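Local structure of protein-tyrosine-phosphatase (Shewanella sp., 2Z72) at residues 70-75 / 317-322. The protein probably removes phosphate from phosphotyrosine by hydrolysis, at a zinc-containing site of the calcineurin-like phosphoesterase type. Residues are numbered along the deposited sequence; the frame is centred on the assembly and turned at random.
Sequences IKKVVA and LLENNR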
loop_
_atom_site.group_PDB
_atom_site.type_symbol
_atom_site.label_atom_id
_atom_site.label_comp_id
_atom_site.label_asym_id
_atom_site.label_seq_id
_atom_site.Cartn_x
_atom_site.Cartn_y
_atom_site.Cartn_z
ATOM N N ILE A 70 -19.289 -1.488 -6.515
ATOM C CA ILE A 70 -18.080 -1.269 -7.340
ATOM C C ILE A 70 -17.923 -2.417 -8.334
ATOM O O ILE A 70 -17.719 -3.586 -7.956
ATOM C CB ILE A 70 -16.843 -1.074 -6.446
ATOM C CG1 ILE A 70 -17.041 0.046 -5.410
ATOM C CG2 ILE A 70 -15.632 -0.813 -7.309
ATOM C CD1 ILE A 70 -17.528 1.374 -5.919
ATOM N N LYS A 71 -18.008 -2.084 -9.607
ATOM C CA LYS A 71 -18.058 -3.111 -10.648
ATOM C C LYS A 71 -16.762 -3.894 -10.785
ATOM O O LYS A 71 -16.807 -5.099 -11.027
ATOM C CB LYS A 71 -18.488 -2.511 -11.993
ATOM C CG LYS A 71 -19.968 -2.039 -11.961
ATOM C CD LYS A 71 -20.447 -1.453 -13.247
ATOM C CE LYS A 71 -21.900 -0.914 -13.175
ATOM N NZ LYS A 71 -22.200 -0.129 -11.931
ATOM N N LYS A 72 -15.605 -3.213 -10.646
ATOM C CA LYS A 72 -14.343 -3.958 -10.915
ATOM C C LYS A 72 -13.293 -3.494 -9.938
ATOM O O LYS A 72 -13.151 -2.282 -9.711
ATOM C CB LYS A 72 -13.990 -3.923 -12.361
ATOM C CG LYS A 72 -13.335 -2.855 -12.961
ATOM C CD LYS A 72 -13.010 -2.910 -14.453
ATOM C CE LYS A 72 -12.491 -1.486 -14.706
ATOM N NZ LYS A 72 -12.246 -1.262 -16.129
ATOM N N VAL A 73 -12.593 -4.450 -9.418
ATOM C CA VAL A 73 -11.542 -4.193 -8.412
ATOM C C VAL A 73 -10.317 -5.016 -8.821
ATOM O O VAL A 73 -10.459 -6.172 -9.229
ATOM C CB VAL A 73 -12.010 -4.614 -7.004
ATOM C CG1 VAL A 73 -10.929 -4.300 -5.942
ATOM C CG2 VAL A 73 -13.291 -3.910 -6.593
ATOM N N VAL A 74 -9.137 -4.447 -8.650
ATOM C CA VAL A 74 -7.884 -5.183 -8.710
ATOM C C VAL A 74 -7.152 -5.009 -7.397
ATOM O O VAL A 74 -7.134 -3.934 -6.782
ATOM C CB VAL A 74 -7.148 -4.620 -9.943
ATOM C CG1 VAL A 74 -6.728 -3.157 -9.783
ATOM C CG2 VAL A 74 -5.917 -5.445 -10.207
ATOM N N ALA A 75 -6.517 -6.086 -6.917
ATOM C CA ALA A 75 -5.796 -6.043 -5.660
ATOM C C ALA A 75 -4.414 -6.649 -5.816
ATOM O O ALA A 75 -4.220 -7.623 -6.562
ATOM C CB ALA A 75 -6.571 -6.792 -4.581
ATOM N N LEU A 317 -8.173 -9.940 -9.712
ATOM C CA LEU A 317 -9.232 -9.183 -10.338
ATOM C C LEU A 317 -10.561 -9.714 -9.832
ATOM O O LEU A 317 -10.788 -10.923 -9.872
ATOM C CB LEU A 317 -9.151 -9.283 -11.837
ATOM C CG LEU A 317 -10.231 -8.637 -12.689
ATOM C CD1 LEU A 317 -10.319 -7.158 -12.504
ATOM C CD2 LEU A 317 -9.941 -9.032 -14.178
ATOM N N LEU A 318 -11.409 -8.792 -9.374
ATOM C CA LEU A 318 -12.783 -9.145 -8.917
ATOM C C LEU A 318 -13.755 -8.409 -9.782
ATOM O O LEU A 318 -13.873 -7.153 -9.748
ATOM C CB LEU A 318 -12.982 -8.742 -7.445
ATOM C CG LEU A 318 -11.916 -9.264 -6.471
ATOM C CD1 LEU A 318 -10.760 -8.312 -6.248
ATOM C CD2 LEU A 318 -12.511 -9.572 -5.109
ATOM N N GLU A 319 -14.501 -9.127 -10.623
ATOM C CA GLU A 319 -15.364 -8.544 -11.612
ATOM C C GLU A 319 -16.382 -9.595 -12.061
ATOM O O GLU A 319 -15.971 -10.764 -12.141
ATOM C CB GLU A 319 -14.522 -8.112 -12.830
ATOM C CG GLU A 319 -15.216 -7.314 -13.869
ATOM C CD GLU A 319 -14.319 -6.748 -14.967
ATOM O OE1 GLU A 319 -14.812 -5.802 -15.636
ATOM O OE2 GLU A 319 -13.180 -7.270 -15.126
ATOM N N ASN A 320 -17.590 -9.187 -12.327
ATOM C CA ASN A 320 -18.609 -10.116 -12.822
ATOM C C ASN A 320 -18.738 -11.386 -11.969
ATOM O O ASN A 320 -18.995 -12.465 -12.496
ATOM C CB ASN A 320 -18.274 -10.543 -14.249
ATOM C CG ASN A 320 -18.197 -9.396 -15.238
ATOM O OD1 ASN A 320 -19.085 -8.533 -15.183
ATOM N ND2 ASN A 320 -17.203 -9.364 -16.132
ATOM N N ASN A 321 -18.632 -11.228 -10.669
ATOM C CA ASN A 321 -18.788 -12.321 -9.720
ATOM C C ASN A 321 -17.808 -13.453 -9.911
ATOM O O ASN A 321 -18.097 -14.618 -9.631
ATOM C CB ASN A 321 -20.210 -12.852 -9.850
ATOM C CG ASN A 321 -20.982 -11.929 -8.894
ATOM O OD1 ASN A 321 -21.783 -11.049 -9.214
ATOM N ND2 ASN A 321 -20.600 -12.246 -7.646
ATOM N N ARG A 322 -16.627 -13.071 -10.423
ATOM C CA ARG A 322 -15.498 -13.951 -10.561
ATOM C C ARG A 322 -14.327 -13.421 -9.707
ATOM O O ARG A 322 -14.217 -12.193 -9.524
ATOM C CB ARG A 322 -15.003 -14.097 -11.985
ATOM C CG ARG A 322 -16.064 -14.709 -12.890
ATOM C CD ARG A 322 -15.354 -15.135 -14.196
ATOM N NE ARG A 322 -16.272 -15.666 -15.146
ATOM C CZ ARG A 322 -17.007 -14.929 -15.976
ATOM N NH1 ARG A 322 -16.947 -13.591 -15.966
ATOM N NH2 ARG A 322 -17.812 -15.570 -16.810
HETATM O O HOH W 1 -16.136 -6.347 -8.249
HETATM O O HOH W 2 -18.751 -6.717 -11.846
#
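Antiparallel pairing of strands 72-76 and 315-319 joins Val73 to Leu318 in a hydrogen-bonded pair, the short strand segments running at 167° to each other. Both main-chain bonds of this pair are present: Leu318 N reaches Val73 O at 2.8 Å, nearly straight (175°) and in the carbonyl plane, whereas Val73 N approaches Leu318 O at 3.0 Å, tilted 17° from the plane of the Leu318 carbonyl. Leu318 O also lies 2.8 Å from a water that can donate to it and to Ile70 O, though with other acceptors in reach; separately, it receives a CA-H...O contact from Lys72. Where the strands diverge, a second water donates to Lys71 O (2.7 Å) and accepts from Asn320 N, bridging the two chains beyond the Val73-Leu318 pair as a type I' turn from Glu319 to Arg322 sends the chain back into strand 322-326. The pairing thus couples a C-terminal hairpin to strand 72-76, which on its other side runs parallel to strand 108-111 within a mixed sheet of the calcineurin-like phosphoesterase fold. On the face of Val73 and Leu318, Leu318 CD1 packs 4.0 Å from Val73 CB, and Tyr205 touches both side chains. On the other face Lys72 and Glu319 extend side by side; Glu319 CG lies 3.9 Å from Lys72 CB, while Glu319 OE1 stays 5.2 Å from Lys72 NZ, so any attraction between the charges is probably long-range. With an alanine in place of Glu319, the flank of Lys72 CB and CD would probably lose its cover and the ammonium its nearby opposite charge.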